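Local coordinates for phytase (Citrobacter braakii, PDB 3ZHC), which belongs to branch 2 of the histidine phosphatase superfamily, enzymes built on an alpha/beta core with a central mixed sheet and an additional, largely helical region, at residues 35-40 and 318-323; 53-58 and 253-258; 66-71 and 111-116; 266-271 and 344-349; 278-283 and 327-332. The protein carries 2 engineered substitutions. All coordinates share one frame; numbering follows the deposited sequence. Where two conformers were deposited one is given.

Contact 1 pairs two strands of the central mixed sheet about 9 Å from the centre of the chain, and contacts 3, 4 and 5 each touch it, with centres about 13, 20 and 16 Å away. Contact 3 fastens loop 66-71 to the start of helix 113-126, beside the turn that follows strand 28-38. Contacts 4 and 5 share helix 260-280, and their centres lie about 15 Å apart. Contact 2 sits farthest out, its centre about 32 Å from that of contact 1, and meets contact 4 through Ile258 and Leu267. Along the chain, contacts 2 and 3 are nested inside the loop closed by contact 1, whereas contacts 4 and 5 cross it. Contacts 1, 3, 4 and 5 thus converge near the end of strand 28-38, with contact 2 set apart.

Contact 1. Residues 35-40 and 318-323; sequences IVSRHG and LLFIAG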
# COMPACT_ATOMS: atom_id res chain seq x y z
N ILE B 35 25.15 -1.35 -9.11
CA ILE B 35 23.91 -0.60 -9.29
C ILE B 35 23.27 -1.06 -10.57
O ILE B 35 23.92 -1.05 -11.62
CB ILE B 35 24.17 0.92 -9.36
CG1 ILE B 35 24.75 1.44 -8.05
CG2 ILE B 35 22.85 1.69 -9.70
CD1 ILE B 35 25.14 2.96 -8.07
N VAL B 36 22.00 -1.48 -10.50
CA VAL B 36 21.18 -1.73 -11.68
C VAL B 36 20.22 -0.54 -11.72
O VAL B 36 19.34 -0.41 -10.85
CB VAL B 36 20.41 -3.03 -11.63
CG1 VAL B 36 19.58 -3.18 -12.89
CG2 VAL B 36 21.35 -4.19 -11.51
N SER B 37 20.40 0.33 -12.71
CA SER B 37 19.59 1.56 -12.85
C SER B 37 18.67 1.50 -14.03
O SER B 37 19.05 0.99 -15.11
CB SER B 37 20.50 2.76 -13.03
OG SER B 37 19.76 3.99 -13.15
N ARG B 38 17.46 2.01 -13.84
CA ARG B 38 16.57 2.29 -14.93
C ARG B 38 17.10 3.56 -15.56
O ARG B 38 17.64 4.45 -14.87
CB ARG B 38 15.12 2.54 -14.48
CG ARG B 38 14.15 2.81 -15.65
CD ARG B 38 12.80 3.24 -15.23
NE ARG B 38 11.98 3.59 -16.39
CZ ARG B 38 10.76 4.16 -16.35
NH1 ARG B 38 10.16 4.46 -15.19
NH2 ARG B 38 10.13 4.42 -17.49
N HIS B 39 16.94 3.64 -16.88
CA HIS B 39 17.24 4.86 -17.63
C HIS B 39 16.50 6.06 -17.04
O HIS B 39 15.46 5.90 -16.37
CB HIS B 39 16.84 4.70 -19.09
CG HIS B 39 15.41 4.28 -19.27
ND1 HIS B 39 14.35 5.14 -19.09
CD2 HIS B 39 14.87 3.09 -19.60
CE1 HIS B 39 13.23 4.50 -19.31
NE2 HIS B 39 13.51 3.26 -19.62
N GLY B 40 17.01 7.25 -17.31
CA GLY B 40 16.38 8.48 -16.84
C GLY B 40 15.09 8.83 -17.57
O GLY B 40 14.59 8.04 -18.38
N LEU B 318 32.68 0.04 -8.07
CA LEU B 318 31.35 0.43 -8.51
C LEU B 318 31.13 -0.02 -9.94
O LEU B 318 31.83 0.42 -10.84
CB LEU B 318 31.17 1.96 -8.41
CG LEU B 318 29.87 2.59 -8.93
CD1 LEU B 318 28.66 2.03 -8.19
CD2 LEU B 318 29.94 4.09 -8.81
N LEU B 319 30.16 -0.92 -10.13
CA LEU B 319 29.69 -1.36 -11.45
C LEU B 319 28.29 -0.78 -11.57
O LEU B 319 27.40 -1.16 -10.81
CB LEU B 319 29.68 -2.88 -11.56
CG LEU B 319 29.11 -3.52 -12.84
CD1 LEU B 319 29.93 -3.16 -14.07
CD2 LEU B 319 28.98 -5.05 -12.71
N PHE B 320 28.09 0.14 -12.52
CA PHE B 320 26.78 0.78 -12.77
C PHE B 320 26.23 0.20 -14.04
O PHE B 320 26.90 0.23 -15.07
CB PHE B 320 26.96 2.29 -12.88
CG PHE B 320 25.67 3.05 -13.13
CD1 PHE B 320 24.87 3.47 -12.07
CD2 PHE B 320 25.26 3.35 -14.46
CE1 PHE B 320 23.68 4.18 -12.30
CE2 PHE B 320 24.06 4.06 -14.70
CZ PHE B 320 23.27 4.48 -13.62
N ILE B 321 25.01 -0.34 -13.98
CA ILE B 321 24.36 -1.01 -15.12
C ILE B 321 23.06 -0.26 -15.47
O ILE B 321 22.13 -0.21 -14.66
CB ILE B 321 24.09 -2.50 -14.86
CG1 ILE B 321 25.38 -3.23 -14.42
CG2 ILE B 321 23.51 -3.19 -16.12
CD1 ILE B 321 25.22 -4.74 -14.26
N ALA B 322 23.01 0.32 -16.69
CA ALA B 322 21.85 1.08 -17.19
C ALA B 322 20.91 0.19 -18.01
O ALA B 322 21.23 -0.23 -19.14
CB ALA B 322 22.31 2.27 -18.02
N GLY B 323 19.75 -0.09 -17.43
CA GLY B 323 18.71 -0.88 -18.04
C GLY B 323 17.39 -0.14 -18.03
O GLY B 323 17.35 1.09 -18.13
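The RHG signature of the histidine phosphatases, Arg38-His39-Gly40, begins at the end of strand 28-38, where this strand runs parallel to strand 318-323 in the central sheet. Four bridges, from Ile35-Phe320 to Arg38-Gly323, fix the register, and the short axes approach to 4.6 Å at an angle of 27°. The hydrogen bonds include Ile35 N to Leu319 O (2.8 Å) and Ser37 N to Ile321 O (2.7 Å). Past the last bridge, His39 N still reaches Gly323 O at 2.9 Å, but this bond is bent to 138°. On one face, Phe320 has CG anti to its backbone N (chi1 180°), which carries the ring across to the partner strand. There CZ lies 3.3 Å from Ser37 CB, and CD1 meets Ile35 CG2 at 3.6 Å. The ring of His39 is held against rotation by a nearly straight bond from ND1 to Gly40 O (3.0 Å), while Arg38 CG lies over the centre of one ring face. At the C-terminal end of the strand, the Arg38 guanidinium binds Thr348 O and forms salt bridges with Asp346, Glu240 and Asp325. Helix 113-126 packs on the Ile35-Phe320 face, where Phe122 stacks on Phe320. Helix 282-301 packs on the Val36-Ile321 face, and strands 353-361 and 105-109 flank the pair.

Contact 2. Residues 53-58 and 253-258; sequences NVTPDQ and VAWGRI. Unlike the reference sequence in segment 53-58: Asn53 (reference Asp).
Asp57 is set across Trp255 and Arg257 so that its CB lies over the indole while its carboxylate turns to the guanidinium. The CB atom is 3.6 Å from the centroid of the five-membered ring of Trp255 and 24° off the ring normal, which meets the geometry of a CH-pi contact. Thr55 OG1 lies over the same face, the side chains of Thr55 and Trp255 pointing toward each other, with Thr55 CG2 4.0 Å from Trp255 CH2. The edge of the ring is used separately: Trp255 NE1 donates to Gln58 O at 2.9 Å, with the oxygen close to the indole plane. Seen from the acceptor, however, the nitrogen stands above the carbonyl plane. Arg257, extended from CG to NE, forms an end-on salt bridge with Asp57, NH1 (2.8 Å) and NH2 (2.7 Å) both donating to OD2. This oxygen lies near the guanidinium plane, but the two nitrogens approach it from one side of the carboxylate, and the two planes are 54° apart. An ST turn shapes the facing loop, since Thr55 OG1 accepts from Asp57 N at 3.1 Å; the same hydroxyl is also bonded to Leu192 O. The contact joins the loop after helix 49-53 to the one between helices 231-247 and 260-280, at the molecular surface. Trp59 meets Trp255 edge-to-face, and Arg257 NH1 also binds Val191 O at the end of helix 182-192.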
# COMPACT_ATOMS: atom_id res chain seq x y z
N ASN B 53 -7.66 8.67 -29.40
CA ASN B 53 -9.13 8.49 -29.35
C ASN B 53 -9.74 8.14 -27.97
O ASN B 53 -10.98 8.02 -27.86
CB ASN B 53 -9.56 7.46 -30.41
CG ASN B 53 -9.24 7.93 -31.86
OD1 ASN B 53 -9.46 9.10 -32.22
ND2 ASN B 53 -8.73 7.03 -32.67
N VAL B 54 -8.91 7.98 -26.93
CA VAL B 54 -9.41 7.76 -25.52
C VAL B 54 -9.48 9.07 -24.72
O VAL B 54 -9.76 9.05 -23.53
CB VAL B 54 -8.60 6.67 -24.74
CG1 VAL B 54 -8.77 5.32 -25.43
CG2 VAL B 54 -7.14 7.05 -24.62
N THR B 55 -9.23 10.20 -25.38
CA THR B 55 -9.44 11.50 -24.77
C THR B 55 -9.85 12.52 -25.83
O THR B 55 -9.34 12.47 -26.94
CB THR B 55 -8.19 11.99 -24.01
OG1 THR B 55 -8.42 13.30 -23.50
CG2 THR B 55 -6.92 11.98 -24.92
N PRO B 56 -10.78 13.45 -25.49
CA PRO B 56 -11.09 14.54 -26.43
C PRO B 56 -9.96 15.60 -26.51
O PRO B 56 -9.99 16.44 -27.39
CB PRO B 56 -12.35 15.16 -25.84
CG PRO B 56 -12.23 14.91 -24.38
CD PRO B 56 -11.63 13.55 -24.28
N ASP B 57 -9.00 15.55 -25.60
CA ASP B 57 -7.89 16.51 -25.59
C ASP B 57 -6.73 16.01 -26.45
O ASP B 57 -6.74 14.89 -26.93
CB ASP B 57 -7.48 16.77 -24.16
CG ASP B 57 -8.63 17.36 -23.35
OD1 ASP B 57 -9.00 18.51 -23.62
OD2 ASP B 57 -9.18 16.67 -22.47
N GLN B 58 -5.74 16.89 -26.65
CA GLN B 58 -4.53 16.61 -27.44
C GLN B 58 -3.36 16.37 -26.51
O GLN B 58 -3.23 17.05 -25.49
CB GLN B 58 -4.17 17.77 -28.38
CG GLN B 58 -5.03 17.89 -29.62
CD GLN B 58 -6.42 18.41 -29.34
OE1 GLN B 58 -6.59 19.49 -28.73
NE2 GLN B 58 -7.44 17.66 -29.78
N VAL B 253 0.62 19.03 -17.04
CA VAL B 253 0.66 17.57 -16.89
C VAL B 253 -0.76 17.06 -16.83
O VAL B 253 -1.54 17.52 -16.00
CB VAL B 253 1.41 17.14 -15.61
CG1 VAL B 253 1.41 15.63 -15.47
CG2 VAL B 253 2.84 17.69 -15.61
N ALA B 254 -1.09 16.11 -17.71
CA ALA B 254 -2.40 15.48 -17.75
C ALA B 254 -3.56 16.52 -17.80
O ALA B 254 -4.59 16.36 -17.13
CB ALA B 254 -2.56 14.52 -16.55
N TRP B 255 -3.36 17.58 -18.60
CA TRP B 255 -4.34 18.66 -18.78
C TRP B 255 -4.74 19.35 -17.44
O TRP B 255 -5.85 19.84 -17.29
CB TRP B 255 -5.56 18.12 -19.56
CG TRP B 255 -5.14 17.39 -20.82
CD1 TRP B 255 -4.79 17.95 -22.01
CD2 TRP B 255 -5.02 15.97 -20.99
NE1 TRP B 255 -4.46 16.98 -22.91
CE2 TRP B 255 -4.59 15.75 -22.31
CE3 TRP B 255 -5.23 14.86 -20.15
CZ2 TRP B 255 -4.37 14.45 -22.83
CZ3 TRP B 255 -5.01 13.56 -20.66
CH2 TRP B 255 -4.58 13.37 -21.98
N GLY B 256 -3.79 19.36 -16.48
CA GLY B 256 -3.97 19.90 -15.14
C GLY B 256 -4.99 19.21 -14.26
O GLY B 256 -5.46 19.81 -13.30
N ARG B 257 -5.31 17.94 -14.56
CA ARG B 257 -6.41 17.20 -13.86
C ARG B 257 -5.98 16.23 -12.75
O ARG B 257 -6.85 15.60 -12.15
CB ARG B 257 -7.25 16.45 -14.90
CG ARG B 257 -8.05 17.37 -15.81
CD ARG B 257 -8.50 16.61 -17.03
NE ARG B 257 -9.07 17.47 -18.05
CZ ARG B 257 -9.22 17.14 -19.34
NH1 ARG B 257 -8.85 15.94 -19.83
NH2 ARG B 257 -9.76 18.04 -20.17
N ILE B 258 -4.68 16.09 -12.46
CA ILE B 258 -4.22 15.21 -11.35
C ILE B 258 -4.13 16.09 -10.08
O ILE B 258 -3.37 17.07 -10.07
CB ILE B 258 -2.86 14.53 -11.64
CG1 ILE B 258 -2.91 13.77 -12.95
CG2 ILE B 258 -2.48 13.59 -10.48
CD1 ILE B 258 -1.66 12.96 -13.26

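Contact 3. Residues 66-71 and 111-116; sequences LGWLTP and TDQRTR
Gly67 O accepts from both Arg114 NH1 (3.1 Å) and a water, and that water in turn accepts from Arg114 N, so one residue holds this carbonyl directly and through a bridge. The contact fastens the loop leading to helix 71-90 onto the first turn of helix 113-126, whose N-cap position is Asp112. The NH1 bond is nearly straight, lies in the guanidinium plane and uses a lone pair of the carbonyl. Arg114 has CG between its backbone N and carbonyl carbon (chi1 65°), and from there the chain is extended to NE, which brings NH1 to Gly67 O. Next to it, Gln113 grips the backbone of Leu69 at two points: OE1 accepts from Leu69 N at 2.7 Å, and NE2 donates to Leu69 O at 3.2 Å. Both bonds lie in the plane of the accepting carbonyl, a pairing that fixes the rotation of the amide. A bend at chi2 (-85°) turns that amide onto Trp68, with which it stacks at only 17° between planes. The same loop is joined through its backbone to Val41 and Ala43, just beyond the RHG signature, and Arg114 also packs on His39 and His324. Leu69 CB packs 3.9 Å from Arg114 CA. Over the face of the indole, Gln113 CG lies 3.9 Å from the centroid of the six-membered ring of Trp68.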
# COMPACT_ATOMS: atom_id res chain seq x y z
N LEU B 66 10.53 9.42 -29.85
CA LEU B 66 9.85 8.56 -28.89
C LEU B 66 10.85 7.62 -28.18
O LEU B 66 11.76 7.07 -28.82
CB LEU B 66 8.75 7.74 -29.58
CG LEU B 66 7.53 8.53 -30.10
CD1 LEU B 66 6.61 7.63 -30.93
CD2 LEU B 66 6.77 9.17 -28.96
N GLY B 67 10.68 7.47 -26.87
CA GLY B 67 11.51 6.59 -26.08
C GLY B 67 12.96 7.00 -25.82
O GLY B 67 13.72 6.21 -25.29
N TRP B 68 13.35 8.23 -26.20
CA TRP B 68 14.72 8.73 -25.97
C TRP B 68 14.82 9.47 -24.66
O TRP B 68 13.86 10.11 -24.22
CB TRP B 68 15.16 9.68 -27.08
CG TRP B 68 15.61 9.01 -28.33
CD1 TRP B 68 15.15 7.84 -28.85
CD2 TRP B 68 16.62 9.48 -29.23
NE1 TRP B 68 15.81 7.55 -30.01
CE2 TRP B 68 16.71 8.54 -30.27
CE3 TRP B 68 17.45 10.62 -29.26
CZ2 TRP B 68 17.62 8.69 -31.35
CZ3 TRP B 68 18.35 10.77 -30.33
CH2 TRP B 68 18.42 9.81 -31.35
N LEU B 69 16.00 9.38 -24.03
CA LEU B 69 16.32 10.16 -22.83
C LEU B 69 16.38 11.62 -23.22
O LEU B 69 16.99 11.95 -24.24
CB LEU B 69 17.68 9.75 -22.26
CG LEU B 69 18.14 10.44 -20.97
CD1 LEU B 69 17.31 9.93 -19.79
CD2 LEU B 69 19.64 10.23 -20.72
N THR B 70 15.75 12.48 -22.41
CA THR B 70 15.80 13.92 -22.63
C THR B 70 16.99 14.50 -21.86
O THR B 70 17.42 13.91 -20.88
CB THR B 70 14.54 14.61 -22.13
OG1 THR B 70 14.45 14.49 -20.69
CG2 THR B 70 13.30 14.03 -22.79
N PRO B 71 17.53 15.67 -22.30
CA PRO B 71 18.63 16.33 -21.55
C PRO B 71 18.31 16.53 -20.06
O PRO B 71 19.19 16.42 -19.22
CB PRO B 71 18.77 17.66 -22.28
CG PRO B 71 18.45 17.32 -23.68
CD PRO B 71 17.27 16.40 -23.56
N THR B 111 21.80 -1.29 -25.47
CA THR B 111 22.09 -0.63 -26.78
C THR B 111 21.21 0.60 -27.13
O THR B 111 21.49 1.30 -28.10
CB THR B 111 22.01 -1.65 -27.92
OG1 THR B 111 20.72 -2.25 -27.94
CG2 THR B 111 23.06 -2.74 -27.72
N ASP B 112 20.16 0.87 -26.34
CA ASP B 112 19.29 2.01 -26.61
C ASP B 112 19.98 3.30 -26.23
O ASP B 112 20.84 3.32 -25.33
CB ASP B 112 17.97 1.89 -25.85
CG ASP B 112 17.16 0.66 -26.28
OD1 ASP B 112 17.24 0.22 -27.45
OD2 ASP B 112 16.45 0.12 -25.44
N GLN B 113 19.60 4.38 -26.93
CA GLN B 113 20.04 5.72 -26.61
C GLN B 113 19.72 6.05 -25.16
O GLN B 113 20.57 6.64 -24.47
CB GLN B 113 19.36 6.74 -27.57
CG GLN B 113 19.68 8.27 -27.34
CD GLN B 113 18.80 8.96 -26.27
OE1 GLN B 113 17.90 8.37 -25.71
NE2 GLN B 113 19.08 10.23 -26.01
N ARG B 114 18.52 5.68 -24.69
CA ARG B 114 18.08 6.03 -23.31
C ARG B 114 18.95 5.45 -22.20
O ARG B 114 19.23 6.14 -21.21
CB ARG B 114 16.60 5.70 -23.07
CG ARG B 114 16.19 4.23 -23.11
CD ARG B 114 14.67 4.13 -22.84
NE ARG B 114 14.15 2.77 -23.05
CZ ARG B 114 13.38 2.36 -24.08
NH1 ARG B 114 12.97 3.19 -25.05
NH2 ARG B 114 12.99 1.08 -24.12
N THR B 115 19.37 4.20 -22.38
CA THR B 115 20.24 3.54 -21.42
C THR B 115 21.69 4.06 -21.58
O THR B 115 22.33 4.40 -20.61
CB THR B 115 20.18 2.02 -21.55
OG1 THR B 115 20.32 1.66 -22.91
CG2 THR B 115 18.83 1.48 -21.05
N ARG B 116 22.17 4.12 -22.83
CA ARG B 116 23.53 4.62 -23.14
C ARG B 116 23.79 6.03 -22.60
O ARG B 116 24.82 6.27 -21.97
CB ARG B 116 23.80 4.56 -24.65
CG ARG B 116 24.21 3.13 -25.16
CD ARG B 116 23.99 2.96 -26.68
NE ARG B 116 24.24 4.22 -27.26
CZ ARG B 116 23.46 4.92 -28.07
NH1 ARG B 116 22.29 4.49 -28.56
NH2 ARG B 116 23.90 6.08 -28.44
O HOH W 1 16.12 4.96 -26.40

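Contact 4. Residues 266-271 and 344-349; sequences DLLSLH and QPDNTP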
# COMPACT_ATOMS: atom_id res chain seq x y z
N ASP B 266 -3.39 6.33 -7.49
CA ASP B 266 -4.51 5.66 -8.23
C ASP B 266 -4.08 5.37 -9.64
O ASP B 266 -4.28 4.26 -10.13
CB ASP B 266 -5.77 6.56 -8.34
CG ASP B 266 -6.62 6.57 -7.11
OD1 ASP B 266 -6.29 5.91 -6.10
OD2 ASP B 266 -7.67 7.28 -7.16
N LEU B 267 -3.50 6.38 -10.29
CA LEU B 267 -3.05 6.25 -11.68
C LEU B 267 -1.92 5.25 -11.82
O LEU B 267 -2.02 4.28 -12.55
CB LEU B 267 -2.63 7.63 -12.23
CG LEU B 267 -3.77 8.63 -12.41
CD1 LEU B 267 -3.24 10.04 -12.63
CD2 LEU B 267 -4.67 8.21 -13.55
N LEU B 268 -0.83 5.49 -11.10
CA LEU B 268 0.34 4.59 -11.20
C LEU B 268 0.14 3.17 -10.60
O LEU B 268 0.96 2.31 -10.86
CB LEU B 268 1.60 5.33 -10.70
CG LEU B 268 2.09 6.22 -11.90
CD1 LEU B 268 2.53 7.57 -11.51
CD2 LEU B 268 3.16 5.45 -12.74
N SER B 269 -0.95 2.93 -9.83
CA SER B 269 -1.26 1.56 -9.36
C SER B 269 -1.52 0.63 -10.55
O SER B 269 -1.24 -0.55 -10.48
CB SER B 269 -2.47 1.56 -8.42
OG SER B 269 -2.13 2.14 -7.18
N LEU B 270 -2.07 1.20 -11.64
CA LEU B 270 -2.36 0.45 -12.86
C LEU B 270 -1.07 0.02 -13.55
O LEU B 270 -0.92 -1.15 -13.92
CB LEU B 270 -3.26 1.27 -13.81
CG LEU B 270 -4.65 1.60 -13.21
CD1 LEU B 270 -5.47 2.56 -14.12
CD2 LEU B 270 -5.42 0.31 -12.93
N HIS B 271 -0.14 0.97 -13.69
CA HIS B 271 1.20 0.74 -14.25
C HIS B 271 1.99 -0.28 -13.41
O HIS B 271 2.55 -1.25 -13.96
CB HIS B 271 1.97 2.08 -14.37
CG HIS B 271 3.42 1.94 -14.69
ND1 HIS B 271 3.89 1.81 -15.98
CD2 HIS B 271 4.51 1.90 -13.89
CE1 HIS B 271 5.20 1.70 -15.95
NE2 HIS B 271 5.60 1.75 -14.70
N GLN B 344 7.19 8.92 -4.51
CA GLN B 344 7.44 8.47 -5.91
C GLN B 344 6.42 7.38 -6.31
O GLN B 344 6.61 6.20 -6.00
CB GLN B 344 8.88 7.99 -6.08
CG GLN B 344 9.23 7.48 -7.51
CD GLN B 344 8.81 8.43 -8.62
OE1 GLN B 344 7.83 8.18 -9.33
NE2 GLN B 344 9.55 9.53 -8.77
N PRO B 345 5.33 7.77 -6.99
CA PRO B 345 4.26 6.81 -7.38
C PRO B 345 4.67 5.61 -8.28
O PRO B 345 4.02 4.55 -8.21
CB PRO B 345 3.26 7.69 -8.12
CG PRO B 345 3.50 9.06 -7.57
CD PRO B 345 4.96 9.15 -7.36
N ASP B 346 5.71 5.78 -9.09
CA ASP B 346 6.21 4.69 -9.95
C ASP B 346 7.17 3.86 -9.11
O ASP B 346 8.13 4.40 -8.58
CB ASP B 346 6.90 5.26 -11.21
CG ASP B 346 7.30 4.18 -12.24
OD1 ASP B 346 7.24 2.95 -11.96
OD2 ASP B 346 7.69 4.58 -13.36
N ASN B 347 6.90 2.55 -8.99
CA ASN B 347 7.78 1.62 -8.22
C ASN B 347 9.14 1.40 -8.89
O ASN B 347 10.10 1.06 -8.24
CB ASN B 347 7.10 0.25 -8.01
CG ASN B 347 5.91 0.30 -7.01
OD1 ASN B 347 5.68 1.29 -6.31
ND2 ASN B 347 5.17 -0.79 -6.96
N THR B 348 9.18 1.59 -10.22
CA THR B 348 10.37 1.48 -11.01
C THR B 348 10.54 2.83 -11.76
O THR B 348 10.45 2.89 -13.00
CB THR B 348 10.24 0.29 -11.95
OG1 THR B 348 9.03 0.42 -12.72
CG2 THR B 348 10.17 -1.00 -11.14
N PRO B 349 10.79 3.92 -11.00
CA PRO B 349 10.80 5.28 -11.57
C PRO B 349 12.06 5.60 -12.40
O PRO B 349 13.07 4.91 -12.27
CB PRO B 349 10.77 6.15 -10.34
CG PRO B 349 11.61 5.38 -9.36
CD PRO B 349 11.27 3.94 -9.60
O HOH W 2 8.31 2.13 -14.52
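Leu268 presses into Pro345 with its CD1 only 3.5 Å from Pro345 CB, closer than ordinary van der Waals packing. On the same side Leu268 CB lies 3.6 Å from Pro345 O, and the second methyl, CD2, rests 4.0 Å from Asp346 CB. One turn on, the fit is looser and a water mediates the contact. His271, with CG anti to its backbone N (chi1 169°), directs its ring edge toward the loop, where NE2 shares a hydrogen bond of 2.7 Å with the water. That water also lies within hydrogen-bonding distance of Thr348 O and Thr348 OG1, with more acceptors in reach than it has protons. Asp346 OD1 stands 3.4 Å from His271 NE2, the carboxylate almost perpendicular to the imidazole, and Asp346 OD2 is in a salt bridge with Arg38. The loop, which leads toward strand 353-361, is shaped by an Asx turn: Asp346 OD1 accepts from Thr348 N at 2.9 Å, with the donor well above the carboxylate plane. Gln344 OE1 accepts from Asp346 N at 3.2 Å, so the aspartate is held by its backbone too. Helix 260-280 also uses Asn272 to bind Pro345 O and Asn347 N. On its other nitrogen His271 is bonded to Ser236 O in helix 231-247, and a bound formic acid lies about 6 Å from its side chain.

Contact 5. Residues 278-283 and 327-332; sequences LQRTPE and NLANLS
Helix 260-280 opens into a wider pi-type turn at 278-280 and there comes alongside helix 325-335, the CA atoms of Gln279 and Asn330 standing 5.2 Å apart. The amide of Asn330 spans the gap: ND2 donates to Gln279 O at 2.9 Å and to Gln279 OE1 at 2.7 Å, so a backbone and a side-chain oxygen of one residue share its two N-H groups. Both acceptors lie near the Asn330 amide plane, and the bond to OE1 falls on a lone pair. The bend of Gln279 at chi2 (-68°) folds its carboxamide back to this position, with the two amides 50° apart. Close packing follows from the small Ala329, whose CB is 3.5 Å from Gln279 CB. Arg280 continues the contact with CG 3.4 Å from Ala329 O, and its NH1 is 3.0 Å from Ser332 OG. The firmer polar partners of these two lie elsewhere: Asp276 for the guanidinium and Leu337 O for the hydroxyl. Leu328 and Leu331 on helix 325-335 pack against Val36, which puts the helix between helix 260-280 and the central sheet. Such layering, with a helix that directly follows a parallel strand laid on the sheet and covered by further helices, is typical of an alpha/beta fold.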
# COMPACT_ATOMS: atom_id res chain seq x y z
N LEU B 278 3.29 -8.84 -15.51
CA LEU B 278 4.13 -9.19 -16.69
C LEU B 278 5.63 -9.32 -16.43
O LEU B 278 6.30 -10.01 -17.20
CB LEU B 278 3.88 -8.18 -17.84
CG LEU B 278 2.46 -8.11 -18.42
CD1 LEU B 278 2.41 -7.09 -19.58
CD2 LEU B 278 1.91 -9.49 -18.87
N GLN B 279 6.15 -8.69 -15.37
CA GLN B 279 7.61 -8.69 -15.09
C GLN B 279 8.05 -9.25 -13.74
O GLN B 279 9.20 -9.69 -13.62
CB GLN B 279 8.17 -7.27 -15.26
CG GLN B 279 7.89 -6.63 -16.66
CD GLN B 279 8.65 -7.29 -17.82
OE1 GLN B 279 9.53 -8.15 -17.61
NE2 GLN B 279 8.32 -6.89 -19.05
N ARG B 280 7.17 -9.22 -12.71
CA ARG B 280 7.54 -9.75 -11.37
C ARG B 280 7.06 -11.21 -11.11
O ARG B 280 7.59 -11.87 -10.21
CB ARG B 280 7.05 -8.84 -10.25
CG ARG B 280 7.45 -7.35 -10.39
CD ARG B 280 7.55 -6.63 -9.00
NE ARG B 280 6.59 -7.18 -8.05
CZ ARG B 280 6.86 -7.92 -6.96
NH1 ARG B 280 8.12 -8.22 -6.57
NH2 ARG B 280 5.84 -8.35 -6.23
N THR B 281 6.09 -11.70 -11.89
CA THR B 281 5.62 -13.08 -11.79
C THR B 281 6.84 -14.00 -11.93
O THR B 281 7.45 -14.01 -12.99
CB THR B 281 4.56 -13.39 -12.86
OG1 THR B 281 3.45 -12.53 -12.67
CG2 THR B 281 4.10 -14.89 -12.80
N PRO B 282 7.20 -14.76 -10.85
CA PRO B 282 8.46 -15.58 -10.83
C PRO B 282 8.76 -16.36 -12.08
O PRO B 282 9.90 -16.40 -12.50
CB PRO B 282 8.22 -16.52 -9.64
CG PRO B 282 7.42 -15.72 -8.71
CD PRO B 282 6.47 -14.91 -9.57
N GLU B 283 7.74 -16.98 -12.68
CA GLU B 283 7.92 -17.80 -13.90
C GLU B 283 8.48 -16.98 -15.08
O GLU B 283 9.15 -17.54 -15.94
CB GLU B 283 6.63 -18.52 -14.31
CG GLU B 283 6.26 -19.73 -13.42
CD GLU B 283 5.63 -19.37 -12.07
OE1 GLU B 283 5.42 -18.18 -11.76
OE2 GLU B 283 5.34 -20.32 -11.33
N ASN B 327 13.62 -4.57 -16.24
CA ASN B 327 14.72 -5.24 -15.53
C ASN B 327 14.64 -5.10 -14.01
O ASN B 327 14.88 -6.07 -13.30
CB ASN B 327 16.09 -4.74 -16.02
CG ASN B 327 16.26 -4.89 -17.54
OD1 ASN B 327 16.52 -3.92 -18.24
ND2 ASN B 327 16.10 -6.11 -18.04
N LEU B 328 14.32 -3.89 -13.52
CA LEU B 328 14.13 -3.66 -12.08
C LEU B 328 13.00 -4.55 -11.54
O LEU B 328 13.13 -5.15 -10.46
CB LEU B 328 13.80 -2.20 -11.75
CG LEU B 328 14.86 -1.12 -12.08
CD1 LEU B 328 14.34 0.25 -11.68
CD2 LEU B 328 16.21 -1.40 -11.41
N ALA B 329 11.90 -4.63 -12.30
CA ALA B 329 10.76 -5.47 -11.94
C ALA B 329 11.14 -6.98 -11.96
O ALA B 329 10.71 -7.71 -11.08
CB ALA B 329 9.58 -5.19 -12.82
N ASN B 330 11.93 -7.42 -12.96
CA ASN B 330 12.42 -8.83 -13.04
C ASN B 330 13.27 -9.17 -11.83
O ASN B 330 13.13 -10.24 -11.24
CB ASN B 330 13.25 -9.11 -14.29
CG ASN B 330 12.52 -8.83 -15.60
OD1 ASN B 330 13.16 -8.51 -16.60
ND2 ASN B 330 11.20 -8.95 -15.60
N LEU B 331 14.18 -8.26 -11.47
CA LEU B 331 15.04 -8.43 -10.30
C LEU B 331 14.20 -8.45 -9.03
O LEU B 331 14.39 -9.29 -8.17
CB LEU B 331 16.14 -7.35 -10.24
CG LEU B 331 17.27 -7.53 -11.27
CD1 LEU B 331 18.11 -6.26 -11.40
CD2 LEU B 331 18.14 -8.74 -10.93
N SER B 332 13.25 -7.52 -8.94
CA SER B 332 12.33 -7.46 -7.78
C SER B 332 11.55 -8.77 -7.59
O SER B 332 11.49 -9.31 -6.48
CB SER B 332 11.37 -6.30 -7.98
OG SER B 332 10.36 -6.29 -7.02